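Local coordinates for protein L-lysine 6-oxidase (Marinomonas mediterranea, PDB 3WEU) that oxidises the side-chain amine of free L-lysine with a cysteine tryptophylquinone cofactor, releasing ammonium and the hydrogen peroxide that makes it antibacterial, at residues E254-F266 against T436-C448. Sequence-based numbering, arbitrary orientation.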
ATOM      1  N   GLU A 254      -9.455 -34.489 -16.175  1.00 14.95           N
ATOM      2  CA  GLU A 254     -10.486 -35.508 -16.335  1.00 13.15           C
ATOM      3  C   GLU A 254     -11.886 -35.020 -15.998  1.00 14.41           C
ATOM      4  O   GLU A 254     -12.842 -35.765 -16.210  1.00 14.29           O
ATOM      5  CB  GLU A 254     -10.167 -36.684 -15.470  1.00 13.32           C
ATOM      6  CG  GLU A 254      -8.897 -37.365 -15.908  1.00 14.11           C
ATOM      7  CD  GLU A 254      -8.235 -38.247 -14.844  1.00 14.22           C
ATOM      8  OE1 GLU A 254      -7.948 -39.454 -15.112  1.00 15.01           O
ATOM      9  OE2 GLU A 254      -7.943 -37.733 -13.731  1.00 14.26           O
ATOM     10  N   ILE A 255     -12.017 -33.838 -15.419  1.00 12.70           N
ATOM     11  CA  ILE A 255     -13.312 -33.301 -15.013  1.00 12.42           C
ATOM     12  C   ILE A 255     -13.763 -32.302 -16.081  1.00 14.10           C
ATOM     13  O   ILE A 255     -13.037 -31.385 -16.432  1.00 14.29           O
ATOM     14  CB  ILE A 255     -13.211 -32.618 -13.641  1.00 14.18           C
ATOM     15  CG1 ILE A 255     -12.677 -33.665 -12.633  1.00 14.49           C
ATOM     16  CG2 ILE A 255     -14.560 -32.055 -13.215  1.00 13.27           C
ATOM     17  CD1 ILE A 255     -12.613 -33.309 -11.214  1.00 18.48           C
ATOM     18  N   VAL A 256     -14.942 -32.559 -16.643  1.00 11.90           N
ATOM     19  CA  VAL A 256     -15.454 -31.823 -17.789  1.00 12.65           C
ATOM     20  C   VAL A 256     -16.527 -30.812 -17.351  1.00 12.89           C
ATOM     21  O   VAL A 256     -17.372 -31.124 -16.511  1.00 13.15           O
ATOM     22  CB  VAL A 256     -16.079 -32.865 -18.732  1.00 12.36           C
ATOM     23  CG1 VAL A 256     -16.660 -32.237 -19.985  1.00 12.63           C
ATOM     24  CG2 VAL A 256     -15.048 -33.922 -19.124  1.00 13.25           C
ATOM     25  N   ASN A 257     -16.485 -29.632 -17.945  1.00 12.67           N
ATOM     26  CA  ASN A 257     -17.479 -28.594 -17.734  1.00 13.22           C
ATOM     27  C   ASN A 257     -18.833 -29.018 -18.286  1.00 13.65           C
ATOM     28  O   ASN A 257     -18.939 -29.592 -19.362  1.00 12.12           O
ATOM     29  CB  ASN A 257     -17.001 -27.277 -18.364  1.00 13.79           C
ATOM     30  CG  ASN A 257     -15.737 -26.739 -17.680  1.00 14.17           C
ATOM     31  OD1 ASN A 257     -15.831 -26.111 -16.640  1.00 13.44           O
ATOM     32  ND2 ASN A 257     -14.559 -27.050 -18.222  1.00 13.28           N
ATOM     33  N   ILE A 258     -19.883 -28.740 -17.510  1.00 13.59           N
ATOM     34  CA  ILE A 258     -21.218 -29.002 -17.941  1.00 12.77           C
ATOM     35  C   ILE A 258     -21.517 -28.450 -19.335  1.00 13.16           C
ATOM     36  O   ILE A 258     -22.053 -29.181 -20.186  1.00 13.27           O
ATOM     37  CB  ILE A 258     -22.246 -28.534 -16.910  1.00 11.94           C
ATOM     38  CG1 ILE A 258     -22.223 -29.456 -15.671  1.00 12.35           C
ATOM     39  CG2 ILE A 258     -23.673 -28.553 -17.538  1.00 13.58           C
ATOM     40  CD1 ILE A 258     -22.860 -28.827 -14.416  1.00 13.13           C
ATOM     41  N   SER A 259     -21.155 -27.195 -19.566  1.00 12.00           N
ATOM     42  CA  SER A 259     -21.180 -26.614 -20.920  1.00 13.29           C
ATOM     43  C   SER A 259     -19.729 -26.235 -21.282  1.00 13.33           C
ATOM     44  O   SER A 259     -19.095 -25.360 -20.656  1.00 12.87           O
ATOM     45  CB  SER A 259     -22.134 -25.415 -21.031  1.00 13.82           C
ATOM     46  OG  SER A 259     -23.455 -25.735 -20.548  1.00 15.69           O
ATOM     47  N   THR A 260     -19.192 -26.981 -22.224  1.00 13.58           N
ATOM     48  CA  THR A 260     -17.838 -26.785 -22.745  1.00 13.20           C
ATOM     49  C   THR A 260     -17.845 -25.798 -23.898  1.00 14.31           C
ATOM     50  O   THR A 260     -18.899 -25.494 -24.509  1.00 12.21           O
ATOM     51  CB  THR A 260     -17.184 -28.074 -23.268  1.00 13.12           C
ATOM     52  OG1 THR A 260     -17.771 -28.438 -24.531  1.00 13.60           O
ATOM     53  CG2 THR A 260     -17.398 -29.249 -22.314  1.00 14.01           C
ATOM     54  N   LEU A 261     -16.656 -25.334 -24.258  1.00 14.38           N
ATOM     55  CA  LEU A 261     -16.578 -24.496 -25.475  1.00 15.40           C
ATOM     56  C   LEU A 261     -16.935 -25.226 -26.748  1.00 14.54           C
ATOM     57  O   LEU A 261     -17.467 -24.624 -27.708  1.00 14.40           O
ATOM     58  CB  LEU A 261     -15.216 -23.861 -25.578  1.00 17.17           C
ATOM     59  CG  LEU A 261     -15.003 -22.442 -26.095  1.00 22.67           C
ATOM     60  CD1 LEU A 261     -14.523 -22.435 -27.496  1.00 28.26           C
ATOM     61  CD2 LEU A 261     -16.110 -21.390 -25.853  1.00 20.06           C
ATOM     62  N   SER A 262     -16.750 -26.549 -26.781  1.00 16.03           N
ATOM     63  CA  SER A 262     -17.357 -27.327 -27.890  1.00 14.38           C
ATOM     64  C   SER A 262     -18.887 -27.250 -27.924  1.00 15.79           C
ATOM     65  O   SER A 262     -19.461 -27.010 -28.997  1.00 15.04           O
ATOM     66  CB  SER A 262     -16.906 -28.777 -27.921  1.00 15.96           C
ATOM     67  OG  SER A 262     -17.493 -29.502 -28.999  1.00 15.67           O
ATOM     68  N   ASP A 263     -19.527 -27.354 -26.771  1.00 14.48           N
ATOM     69  CA  ASP A 263     -20.975 -27.131 -26.710  1.00 13.84           C
ATOM     70  C   ASP A 263     -21.282 -25.703 -27.244  1.00 14.44           C
ATOM     71  O   ASP A 263     -22.247 -25.538 -27.985  1.00 15.69           O
ATOM     72  CB  ASP A 263     -21.547 -27.286 -25.322  1.00 13.42           C
ATOM     73  CG  ASP A 263     -21.328 -28.639 -24.778  1.00 15.28           C
ATOM     74  OD1 ASP A 263     -21.612 -29.591 -25.490  1.00 16.44           O
ATOM     75  OD2 ASP A 263     -20.774 -28.764 -23.672  1.00 16.70           O
ATOM     76  N   THR A 264     -20.458 -24.715 -26.904  1.00 15.42           N
ATOM     77  CA  THR A 264     -20.692 -23.351 -27.382  1.00 15.73           C
ATOM     78  C   THR A 264     -20.666 -23.316 -28.914  1.00 18.09           C
ATOM     79  O   THR A 264     -21.602 -22.786 -29.585  1.00 17.38           O
ATOM     80  CB  THR A 264     -19.702 -22.354 -26.808  1.00 17.74           C
ATOM     81  OG1 THR A 264     -19.827 -22.319 -25.382  1.00 15.81           O
ATOM     82  CG2 THR A 264     -19.947 -20.948 -27.399  1.00 18.10           C
ATOM     83  N   CYS A 265     -19.602 -23.875 -29.490  1.00 16.84           N
ATOM     84  CA  CYS A 265     -19.450 -23.860 -30.954  1.00 17.12           C
ATOM     85  C   CYS A 265     -20.597 -24.618 -31.623  1.00 16.61           C
ATOM     86  O   CYS A 265     -21.095 -24.157 -32.654  1.00 16.85           O
ATOM     87  CB  CYS A 265     -18.073 -24.396 -31.409  1.00 16.57           C
ATOM     88  SG  CYS A 265     -16.756 -23.267 -30.961  1.00 19.49           S
ATOM     89  N   PHE A 266     -20.994 -25.775 -31.066  1.00 16.10           N
ATOM     90  CA  PHE A 266     -22.073 -26.568 -31.574  1.00 16.10           C
ATOM     91  C   PHE A 266     -23.392 -25.772 -31.566  1.00 18.14           C
ATOM     92  O   PHE A 266     -24.093 -25.701 -32.549  1.00 16.53           O
ATOM     93  CB  PHE A 266     -22.212 -27.875 -30.742  1.00 16.21           C
ATOM     94  CG  PHE A 266     -23.222 -28.819 -31.274  1.00 15.92           C
ATOM     95  CD1 PHE A 266     -22.982 -29.462 -32.483  1.00 17.98           C
ATOM     96  CD2 PHE A 266     -24.461 -28.987 -30.667  1.00 14.83           C
ATOM     97  CE1 PHE A 266     -23.954 -30.286 -33.037  1.00 19.14           C
ATOM     98  CE2 PHE A 266     -25.398 -29.841 -31.187  1.00 16.74           C
ATOM     99  CZ  PHE A 266     -25.147 -30.516 -32.371  1.00 18.13           C
ATOM    100  N   THR A 436     -13.820 -31.463 -31.522  1.00 17.20           N
ATOM    101  CA  THR A 436     -14.423 -31.377 -30.182  1.00 18.38           C
ATOM    102  C   THR A 436     -13.391 -31.582 -29.075  1.00 20.11           C
ATOM    103  O   THR A 436     -13.560 -31.054 -27.962  1.00 17.44           O
ATOM    104  CB  THR A 436     -15.594 -32.350 -30.064  1.00 18.60           C
ATOM    105  OG1 THR A 436     -15.126 -33.691 -30.173  1.00 17.22           O
ATOM    106  CG2 THR A 436     -16.613 -32.061 -31.123  1.00 19.21           C
ATOM    107  N   ALA A 437     -12.320 -32.347 -29.364  1.00 16.50           N
ATOM    108  CA  ALA A 437     -11.391 -32.760 -28.337  1.00 18.92           C
ATOM    109  C   ALA A 437     -10.532 -31.635 -27.841  1.00 18.85           C
ATOM    110  O   ALA A 437      -9.977 -31.781 -26.782  1.00 22.03           O
ATOM    111  CB  ALA A 437     -10.476 -33.866 -28.814  1.00 18.80           C
ATOM    112  N   SER A 438     -10.374 -30.564 -28.608  1.00 16.03           N
ATOM    113  CA  SER A 438      -9.571 -29.465 -28.145  1.00 16.15           C
ATOM    114  C   SER A 438     -10.422 -28.578 -27.251  1.00 15.62           C
ATOM    115  O   SER A 438     -10.193 -28.471 -26.019  1.00 16.45           O
ATOM    116  CB  SER A 438      -9.029 -28.667 -29.338  1.00 16.99           C
ATOM    117  OG  SER A 438     -10.094 -28.372 -30.236  1.00 14.91           O
ATOM    118  N   ILE A 439     -11.407 -27.941 -27.868  1.00 15.29           N
ATOM    119  CA  ILE A 439     -12.212 -26.947 -27.169  1.00 14.38           C
ATOM    120  C   ILE A 439     -13.244 -27.543 -26.225  1.00 14.79           C
ATOM    121  O   ILE A 439     -13.770 -26.837 -25.386  1.00 15.15           O
ATOM    122  CB  ILE A 439     -12.844 -25.943 -28.119  1.00 13.62           C
ATOM    123  CG1 ILE A 439     -13.640 -26.622 -29.193  1.00 13.39           C
ATOM    124  CG2 ILE A 439     -11.756 -25.088 -28.746  1.00 14.37           C
ATOM    125  CD1 ILE A 439     -14.569 -25.620 -29.882  1.00 15.17           C
ATOM    126  N   GLY A 440     -13.505 -28.835 -26.319  1.00 14.63           N
ATOM    127  CA  GLY A 440     -14.383 -29.515 -25.354  1.00 13.17           C
ATOM    128  C   GLY A 440     -13.722 -29.583 -23.995  1.00 14.12           C
ATOM    129  O   GLY A 440     -14.426 -29.755 -22.985  1.00 12.29           O
ATOM    130  N   ASN A 441     -12.406 -29.345 -23.970  1.00 12.86           N
ATOM    131  CA  ASN A 441     -11.678 -29.209 -22.693  1.00 14.70           C
ATOM    132  C   ASN A 441     -11.543 -27.795 -22.154  1.00 14.89           C
ATOM    133  O   ASN A 441     -10.797 -27.577 -21.215  1.00 14.66           O
ATOM    134  CB  ASN A 441     -10.346 -29.906 -22.852  1.00 14.87           C
ATOM    135  CG  ASN A 441     -10.536 -31.400 -23.018  1.00 16.04           C
ATOM    136  OD1 ASN A 441     -11.253 -32.000 -22.234  1.00 15.04           O
ATOM    137  ND2 ASN A 441      -9.924 -31.986 -24.016  1.00 16.78           N
ATOM    138  N   CYS A 442     -12.239 -26.837 -22.788  1.00 15.15           N
ATOM    139  CA  CYS A 442     -12.299 -25.451 -22.322  1.00 15.19           C
ATOM    140  C   CYS A 442     -13.694 -25.103 -21.818  1.00 14.21           C
ATOM    141  O   CYS A 442     -14.710 -25.738 -22.178  1.00 12.79           O
ATOM    142  CB  CYS A 442     -12.026 -24.516 -23.467  1.00 16.54           C
ATOM    143  SG  CYS A 442     -10.343 -24.666 -24.206  1.00 17.91           S
ATOM    144  N   VAL A 443     -13.718 -24.141 -20.936  1.00 14.65           N
ATOM    145  CA  VAL A 443     -14.942 -23.663 -20.325  1.00 15.39           C
ATOM    146  C   VAL A 443     -15.859 -23.024 -21.399  1.00 15.60           C
ATOM    147  O   VAL A 443     -15.430 -22.198 -22.194  1.00 16.83           O
ATOM    148  CB  VAL A 443     -14.615 -22.619 -19.200  1.00 15.36           C
ATOM    149  CG1 VAL A 443     -15.881 -21.811 -18.828  1.00 15.43           C
ATOM    150  CG2 VAL A 443     -14.083 -23.350 -17.965  1.00 14.99           C
ATOM    151  N   GLY A 444     -17.115 -23.426 -21.418  1.00 16.44           N
ATOM    152  CA  GLY A 444     -18.144 -22.766 -22.217  1.00 15.78           C
ATOM    153  C   GLY A 444     -18.990 -21.751 -21.455  1.00 15.06           C
ATOM    154  O   GLY A 444     -19.140 -20.613 -21.877  1.00 14.51           O
ATOM    155  N   LEU A 445     -19.486 -22.129 -20.286  1.00 13.34           N
ATOM    156  CA  LEU A 445     -20.307 -21.236 -19.495  1.00 13.35           C
ATOM    157  C   LEU A 445     -20.010 -21.500 -18.026  1.00 14.67           C
ATOM    158  O   LEU A 445     -19.634 -22.631 -17.686  1.00 15.66           O
ATOM    159  CB  LEU A 445     -21.778 -21.536 -19.704  1.00 13.19           C
ATOM    160  CG  LEU A 445     -22.356 -21.310 -21.084  1.00 14.41           C
ATOM    161  CD1 LEU A 445     -23.721 -21.913 -21.173  1.00 16.45           C
ATOM    162  CD2 LEU A 445     -22.388 -19.793 -21.257  1.00 15.25           C
ATOM    163  N   PRO A 446     -20.106 -20.474 -17.163  1.00 13.53           N
ATOM    164  CA  PRO A 446     -20.352 -19.090 -17.461  1.00 13.43           C
ATOM    165  C   PRO A 446     -19.106 -18.450 -18.042  1.00 13.70           C
ATOM    166  O   PRO A 446     -18.062 -19.087 -18.129  1.00 13.09           O
ATOM    167  CB  PRO A 446     -20.656 -18.452 -16.094  1.00 13.40           C
ATOM    168  CG  PRO A 446     -19.972 -19.344 -15.094  1.00 13.11           C
ATOM    169  CD  PRO A 446     -19.941 -20.721 -15.710  1.00 12.86           C
ATOM    170  N   MET A 447     -19.239 -17.196 -18.436  1.00 14.12           N
ATOM    171  CA  MET A 447     -18.158 -16.426 -19.001  1.00 15.24           C
ATOM    172  C   MET A 447     -18.177 -15.006 -18.396  1.00 15.53           C
ATOM    173  O   MET A 447     -18.867 -14.131 -18.930  1.00 16.73           O
ATOM    174  CB  MET A 447     -18.338 -16.419 -20.527  1.00 15.50           C
ATOM    175  CG  MET A 447     -17.735 -17.625 -21.248  1.00 16.45           C
ATOM    176  SD  MET A 447     -18.054 -17.519 -22.971  1.00 15.80           S
ATOM    177  CE  MET A 447     -16.992 -18.836 -23.637  1.00 17.36           C
ATOM    178  N   CYS A 448     -17.465 -14.829 -17.295  1.00 14.52           N
ATOM    179  CA  CYS A 448     -17.391 -13.608 -16.548  1.00 15.35           C
ATOM    180  C   CYS A 448     -16.006 -13.306 -15.988  1.00 15.84           C
ATOM    181  O   CYS A 448     -15.872 -12.924 -14.840  1.00 14.58           O
ATOM    182  CB  CYS A 448     -18.478 -13.589 -15.439  1.00 16.62           C
ATOM    183  SG  CYS A 448     -18.806 -11.933 -14.687  1.00 17.11           S
TER
HETATM  184  O   HOH W   1     -12.457 -31.356 -19.586  1.00 21.45           O
HETATM  185  O   HOH W   2     -14.430 -29.296 -20.162  1.00 14.23           O
HETATM  186  O   HOH W   3     -17.733 -24.184 -15.979  1.00 23.72           O
HETATM  187  O   HOH W   4     -21.190 -25.000 -17.442  1.00 14.65           O
HETATM  188  O   HOH W   5     -20.317 -20.019 -24.287  1.00 15.50           O
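A single beta bridge between Thr260 and Val443 joins two buried loops near the centre of the chain, where the capped start of helix 261-272 meets the turn leaving helix 433-439. Two backbone carbonyls do most of the work. Ser259 O accepts both Gly444 N at 2.9 Å and Leu445 N at 3.3 Å, the two donors arriving over one face of its peptide plane. In return, Leu261 N gives a straighter bond to Cys442 O, also 2.9 Å, from well above that carbonyl's plane. Gly444 lies close against the bridge, its CA 3.5 Å from Thr260 C.

The helix start is closed by a capping box: Thr260 OG1 takes the amide of Asp263, and Asp263 OD2 takes that of Thr260 while also pairing with Arg305 in a salt bridge. With OG1 set between its own N and carbonyl carbon (chi1 74°), Thr260 lays CG2 3.1 Å from Gly440 O. Beyond the cap, Leu261 forks over the turn, CD1 against Ile439 CB and CD2 tightly against Met447 CE, 3.5 Å away, where the Leu261 and Met447 side chains meet at about a right angle. Ser262 rests its CB on the Gly440 CA and directs OG to Tyr467.

Ordered waters bridge the loop around Asn257 to the turn. One molecule receives Asn257 N and ND2 and donates to Gly440 O; another links Asn257 OD1 to Leu445 O, and the Asn257 amide, whose ND2 also bonds Gln584, packs on Val443 CG2. Past the bridge, segment 436-448 runs on to the cofactor, where Pro446 O and Cys448 N hydrogen-bond the tryptophylquinone at position 581. At the far end, Ile439 CG1 sits between its N and carbonyl carbon (chi1 54°), and CD1 reaches Cys265 SG at 3.4 Å.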